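Local coordinates for uncharacterized protein (Thermus thermophilus HB8, PDB 6SCE), which probably acts in type III CRISPR defence as a DNA nuclease that is switched on by binding cyclic oligoadenylate, at residues C8-D13 / A52-L57; F36-A41 / K48-F53. All blocks are in the same frame, centred on the assembly; numbering follows the deposited sequence.

In the fold
Both contacts lie in the N-terminal Rossmann-like domain, probably a CARF domain, and their centres are about 5 Å apart. Along the chain come strand 5-10, then strand 33-38, then helix 44-59. Contact 1 joins the first strand and the loop after it to the helix; contact 2 joins the second strand and the loop after it to the same helix, and the two contacts share A52 and F53. The strands are parallel neighbours in one sheet, tied by a backbone hydrogen bond between C8 O and Y37 N, and R50 of contact 2 also reaches G11 O of contact 1. One helix is thus fixed to two strands and to the loop that carries the bound adenylates.

Contact 1: C8-D13 / A52-L57; sequences CLLGND and AFFRLL. With nucleotides of chain B.
L10 reaches from the end of strand 5-10 to two phenylalanines of helix 44-59, and its forked end suits the task because each methyl meets a different ring. CD2 of L10 comes to CZ of F54, 3.9 Å away, the two side chains approaching from opposite directions. The second methyl, CD1, lies 4.3 Å from CE2 of F53 and slants onto that ring. L10 points its CB toward the helix, and CG anti to the backbone N (chi1 -175°) brings the methyls to the two rings. CD1 of L57, one helical turn on, sits over one face of the F53 ring, near its rim, while the ring of F54 stacks with Y64. The seam is small but wholly buried and apolar, as befits a helix lying on the sheet of a Rossmann-like fold, in which the loop after the first strand commonly receives a ligand.

The solvent side of the helix is looser: R55 is exposed there, with long, weak ion pairs to E59 and E149. Beyond L10 the loop turns to the nucleotides of chain B. G11 suits the place because a beta carbon would run into the phosphate of A2 of chain B. N12 N donates almost straight (169°) to O2' of A1 of chain B, 2.9 Å away, and the side-chain amide of N12 donates through ND2 to N3 of A1. D13 N binds OP1 of A2 at 2.8 Å. The D13 carboxylate lies beside the adenine of A2, its OD1 capping A15 N and bonding Y147 OH.

Contact 2: F36-A41 / K48-F53; sequences FYSFPA and KKRQAF
R50 grips the carbonyl oxygen of F39 with two nitrogens at once, NH1 and NH2, each 2.8 Å from F39 O. The oxygen lies in the guanidinium plane, at its end, but the two bonds differ: NH2 stands nearly in line with the C=O bond (164°), whereas NH1 is tilted out of the carbonyl plane. A long, flat donor suits this place, since it spans from helix to loop and satisfies a carbonyl just past the strand end. The chain of R50 runs extended from the helix and bends once, at chi3 (-66°), to bring the guanidinium end-on to the loop. NH2 also donates to G11 O, so one group ties two loops. Replacing R50 by a leucine would probably leave F39 O and G11 O without these donors and let the two loops shift against the helix.

Outward from these bonds, CB of S38 lies over one face of the guanidinium, 3.9 Å from NH1, while the small S38 hydroxyl is bonded to E66 OE2. Deeper in, F36 and F53 form an offset edge-to-face pair, the edge of F53 turned to the face of F36 with centroids 5.3 Å apart and planes at 72°. CZ of F36 comes within 3.6 Å of CE2 of F53. Flat apolar rings fit here, between sheet and helix. The contact belongs to the beta-alpha-beta unit of strand 33-38, helix 44-59 and strand 64-67, with F36 paired through its backbone to strand 64-67 and Y37 to strand 5-10.

Contact 1: C8-D13 / A52-L57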
# COMPACT_ATOMS: atom_id res chain seq x y z
N CYS A 8 -10.13 -22.07 4.06
CA CYS A 8 -10.04 -20.63 3.78
C CYS A 8 -8.76 -20.00 4.28
O CYS A 8 -8.49 -19.97 5.48
CB CYS A 8 -11.25 -19.97 4.42
SG CYS A 8 -11.53 -18.22 4.05
N LEU A 9 -7.99 -19.42 3.38
CA LEU A 9 -6.88 -18.58 3.76
C LEU A 9 -7.46 -17.36 4.48
O LEU A 9 -8.45 -16.77 4.05
CB LEU A 9 -6.09 -18.15 2.53
CG LEU A 9 -5.49 -19.20 1.62
CD1 LEU A 9 -4.71 -18.51 0.51
CD2 LEU A 9 -4.60 -20.13 2.43
N LEU A 10 -6.86 -17.00 5.60
CA LEU A 10 -7.35 -15.89 6.41
C LEU A 10 -6.24 -14.89 6.71
O LEU A 10 -5.31 -15.18 7.48
CB LEU A 10 -7.96 -16.43 7.71
CG LEU A 10 -8.62 -15.40 8.61
CD1 LEU A 10 -9.80 -14.75 7.89
CD2 LEU A 10 -9.01 -16.05 9.94
N GLY A 11 -6.33 -13.71 6.11
CA GLY A 11 -5.42 -12.60 6.39
C GLY A 11 -6.04 -11.59 7.33
O GLY A 11 -6.88 -11.94 8.17
N ASN A 12 -5.64 -10.34 7.20
CA ASN A 12 -6.11 -9.32 8.09
C ASN A 12 -7.61 -9.13 8.07
O ASN A 12 -8.24 -8.94 9.11
CB ASN A 12 -5.44 -7.96 7.79
CG ASN A 12 -4.00 -7.92 8.24
OD1 ASN A 12 -3.61 -8.65 9.15
ND2 ASN A 12 -3.20 -7.13 7.54
N ASP A 13 -8.18 -9.06 6.88
CA ASP A 13 -9.58 -8.69 6.76
C ASP A 13 -10.53 -9.91 6.75
O ASP A 13 -10.41 -10.76 5.90
CB ASP A 13 -9.83 -7.83 5.53
CG ASP A 13 -10.99 -6.90 5.76
OD1 ASP A 13 -12.12 -7.40 5.84
OD2 ASP A 13 -10.73 -5.69 5.92
N ALA A 52 -14.20 -10.81 16.11
CA ALA A 52 -15.59 -10.53 15.76
C ALA A 52 -16.12 -11.51 14.69
O ALA A 52 -17.26 -11.96 14.73
CB ALA A 52 -15.73 -9.10 15.31
N PHE A 53 -15.26 -11.86 13.74
CA PHE A 53 -15.60 -12.81 12.73
C PHE A 53 -15.85 -14.19 13.37
O PHE A 53 -16.84 -14.86 13.06
CB PHE A 53 -14.48 -12.88 11.70
CG PHE A 53 -14.63 -13.95 10.66
CD1 PHE A 53 -15.80 -14.10 9.95
CD2 PHE A 53 -13.56 -14.79 10.36
CE1 PHE A 53 -15.93 -15.09 8.99
CE2 PHE A 53 -13.67 -15.74 9.36
CZ PHE A 53 -14.86 -15.90 8.68
N PHE A 54 -14.98 -14.60 14.27
CA PHE A 54 -15.14 -15.87 14.95
C PHE A 54 -16.40 -15.93 15.83
O PHE A 54 -17.08 -16.95 15.87
CB PHE A 54 -13.90 -16.23 15.78
CG PHE A 54 -12.67 -16.54 14.95
CD1 PHE A 54 -12.78 -16.90 13.61
CD2 PHE A 54 -11.40 -16.51 15.53
CE1 PHE A 54 -11.65 -17.20 12.86
CE2 PHE A 54 -10.29 -16.81 14.77
CZ PHE A 54 -10.42 -17.15 13.44
N ARG A 55 -16.76 -14.80 16.43
CA ARG A 55 -18.03 -14.66 17.13
C ARG A 55 -19.23 -14.85 16.20
O ARG A 55 -20.19 -15.53 16.55
CB ARG A 55 -18.09 -13.29 17.84
CG ARG A 55 -19.38 -12.99 18.57
CD ARG A 55 -19.38 -11.55 19.09
NE ARG A 55 -20.69 -11.15 19.62
CZ ARG A 55 -20.94 -9.98 20.20
NH1 ARG A 55 -22.17 -9.73 20.65
NH2 ARG A 55 -20.00 -9.05 20.32
N LEU A 56 -19.18 -14.27 15.01
CA LEU A 56 -20.19 -14.48 14.03
C LEU A 56 -20.27 -15.95 13.61
O LEU A 56 -21.36 -16.53 13.54
CB LEU A 56 -19.94 -13.58 12.81
CG LEU A 56 -20.82 -13.75 11.60
CD1 LEU A 56 -22.29 -13.55 11.95
CD2 LEU A 56 -20.41 -12.75 10.53
N LEU A 57 -19.12 -16.58 13.34
CA LEU A 57 -19.16 -17.99 13.01
C LEU A 57 -19.86 -18.78 14.12
O LEU A 57 -20.69 -19.63 13.84
CB LEU A 57 -17.77 -18.57 12.79
CG LEU A 57 -17.05 -17.95 11.60
CD1 LEU A 57 -15.69 -18.59 11.48
CD2 LEU A 57 -17.85 -18.14 10.32
P A B 2 -6.42 -10.01 3.52
OP1 A B 2 -6.63 -8.92 4.52
OP2 A B 2 -6.93 -11.41 3.74
O5' A B 2 -7.05 -9.49 2.14
C5' A B 2 -7.21 -10.43 1.05
C4' A B 2 -7.86 -9.75 -0.12
O4' A B 2 -9.22 -9.40 0.25
C3' A B 2 -7.20 -8.46 -0.60
O3' A B 2 -7.18 -8.39 -2.02
C2' A B 2 -8.11 -7.37 -0.05
O2' A B 2 -8.11 -6.21 -0.85
C1' A B 2 -9.47 -8.06 -0.11
N9 A B 2 -10.49 -7.49 0.75
C8 A B 2 -10.31 -6.70 1.86
N7 A B 2 -11.44 -6.29 2.37
C5 A B 2 -12.42 -6.83 1.55
C6 A B 2 -13.83 -6.75 1.57
N6 A B 2 -14.51 -6.00 2.43
N1 A B 2 -14.50 -7.45 0.62
C2 A B 2 -13.79 -8.12 -0.30
N3 A B 2 -12.47 -8.25 -0.42
C4 A B 2 -11.84 -7.57 0.54
P A B 1 -0.56 -9.46 -0.81
OP1 A B 1 0.07 -10.67 -1.43
OP2 A B 1 -1.41 -8.60 -1.72
O5' A B 1 -1.42 -9.99 0.43
C5' A B 1 -2.53 -9.25 0.94
C4' A B 1 -2.67 -9.57 2.41
O4' A B 1 -1.60 -8.93 3.14
C3' A B 1 -3.99 -9.08 3.01
O3' A B 1 -4.88 -10.20 3.09
C2' A B 1 -3.55 -8.53 4.38
O2' A B 1 -3.55 -9.54 5.36
C1' A B 1 -2.14 -8.04 4.10
N9 A B 1 -2.05 -6.69 3.55
C8 A B 1 -1.30 -6.29 2.48
N7 A B 1 -1.41 -5.01 2.24
C5 A B 1 -2.27 -4.54 3.22
C6 A B 1 -2.79 -3.25 3.50
N6 A B 1 -2.49 -2.18 2.77
N1 A B 1 -3.62 -3.13 4.56
C2 A B 1 -3.91 -4.22 5.27
N3 A B 1 -3.50 -5.48 5.09
C4 A B 1 -2.67 -5.57 4.04

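Contact 2: F36-A41 / K48-F53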
# COMPACT_ATOMS: atom_id res chain seq x y z
N PHE A 36 -9.50 -22.40 8.92
CA PHE A 36 -8.83 -21.19 8.51
C PHE A 36 -7.32 -21.34 8.60
O PHE A 36 -6.80 -21.66 9.65
CB PHE A 36 -9.28 -20.04 9.36
CG PHE A 36 -10.73 -19.73 9.16
CD1 PHE A 36 -11.15 -19.13 7.99
CD2 PHE A 36 -11.66 -20.15 10.08
CE1 PHE A 36 -12.51 -18.88 7.77
CE2 PHE A 36 -13.01 -19.91 9.87
CZ PHE A 36 -13.45 -19.30 8.72
N TYR A 37 -6.66 -21.09 7.50
CA TYR A 37 -5.19 -21.09 7.46
C TYR A 37 -4.78 -19.65 7.62
O TYR A 37 -4.78 -18.84 6.67
CB TYR A 37 -4.72 -21.74 6.17
CG TYR A 37 -5.27 -23.13 6.01
CD1 TYR A 37 -4.68 -24.24 6.62
CD2 TYR A 37 -6.43 -23.35 5.27
CE1 TYR A 37 -5.22 -25.51 6.47
CE2 TYR A 37 -6.96 -24.60 5.12
CZ TYR A 37 -6.37 -25.67 5.73
OH TYR A 37 -6.95 -26.88 5.58
N SER A 38 -4.51 -19.29 8.87
CA SER A 38 -4.46 -17.92 9.23
C SER A 38 -3.03 -17.42 9.32
O SER A 38 -2.08 -18.15 9.71
CB SER A 38 -5.22 -17.69 10.52
OG SER A 38 -4.45 -18.12 11.59
N PHE A 39 -2.91 -16.17 8.92
CA PHE A 39 -1.71 -15.38 9.12
C PHE A 39 -1.89 -14.52 10.34
O PHE A 39 -3.00 -14.07 10.61
CB PHE A 39 -1.50 -14.48 7.90
CG PHE A 39 -1.38 -15.24 6.63
CD1 PHE A 39 -2.51 -15.58 5.91
CD2 PHE A 39 -0.14 -15.71 6.21
CE1 PHE A 39 -2.41 -16.33 4.74
CE2 PHE A 39 -0.03 -16.46 5.03
CZ PHE A 39 -1.17 -16.75 4.29
N PRO A 40 -0.79 -14.20 11.04
CA PRO A 40 -0.90 -13.30 12.19
C PRO A 40 -1.46 -11.97 11.79
O PRO A 40 -1.07 -11.42 10.76
CB PRO A 40 0.56 -13.18 12.68
CG PRO A 40 1.18 -14.49 12.26
CD PRO A 40 0.60 -14.68 10.87
N ALA A 41 -2.43 -11.46 12.55
CA ALA A 41 -2.99 -10.14 12.29
C ALA A 41 -1.92 -9.07 12.38
O ALA A 41 -1.10 -9.11 13.27
CB ALA A 41 -4.11 -9.85 13.28
N LYS A 48 -8.91 -7.78 16.61
CA LYS A 48 -10.27 -7.62 17.11
C LYS A 48 -11.33 -7.94 16.06
O LYS A 48 -12.36 -8.53 16.36
CB LYS A 48 -10.47 -6.21 17.68
CG LYS A 48 -9.76 -6.00 19.02
CD LYS A 48 -9.70 -4.52 19.37
CE LYS A 48 -9.24 -4.32 20.81
NZ LYS A 48 -9.17 -2.87 21.15
N LYS A 49 -11.08 -7.55 14.82
CA LYS A 49 -12.00 -7.86 13.73
C LYS A 49 -12.07 -9.36 13.47
O LYS A 49 -13.15 -9.89 13.18
CB LYS A 49 -11.59 -7.11 12.46
CG LYS A 49 -11.75 -5.59 12.57
CD LYS A 49 -11.29 -4.88 11.30
CE LYS A 49 -11.49 -3.38 11.37
NZ LYS A 49 -10.85 -2.68 10.21
N ARG A 50 -10.93 -10.04 13.61
CA ARG A 50 -10.89 -11.46 13.46
C ARG A 50 -11.70 -12.14 14.58
O ARG A 50 -12.42 -13.10 14.30
CB ARG A 50 -9.45 -11.99 13.42
CG ARG A 50 -9.38 -13.48 13.20
CD ARG A 50 -7.95 -13.96 13.08
NE ARG A 50 -7.31 -13.42 11.88
CZ ARG A 50 -6.04 -13.60 11.55
NH1 ARG A 50 -5.21 -14.27 12.34
NH2 ARG A 50 -5.57 -13.04 10.45
N GLN A 51 -11.57 -11.66 15.82
CA GLN A 51 -12.38 -12.22 16.91
C GLN A 51 -13.86 -11.96 16.69
O GLN A 51 -14.67 -12.81 17.01
CB GLN A 51 -11.91 -11.75 18.30
CG GLN A 51 -10.52 -12.28 18.65
CD GLN A 51 -10.40 -13.80 18.47
OE1 GLN A 51 -11.26 -14.55 18.93
NE2 GLN A 51 -9.35 -14.25 17.77
N ALA A 52 -14.20 -10.81 16.11
CA ALA A 52 -15.59 -10.53 15.76
C ALA A 52 -16.12 -11.51 14.69
O ALA A 52 -17.26 -11.96 14.73
CB ALA A 52 -15.73 -9.10 15.31
N PHE A 53 -15.26 -11.86 13.74
CA PHE A 53 -15.60 -12.81 12.73
C PHE A 53 -15.85 -14.19 13.37
O PHE A 53 -16.84 -14.86 13.06
CB PHE A 53 -14.48 -12.88 11.70
CG PHE A 53 -14.63 -13.95 10.66
CD1 PHE A 53 -15.80 -14.10 9.95
CD2 PHE A 53 -13.56 -14.79 10.36
CE1 PHE A 53 -15.93 -15.09 8.99
CE2 PHE A 53 -13.67 -15.74 9.36
CZ PHE A 53 -14.86 -15.90 8.68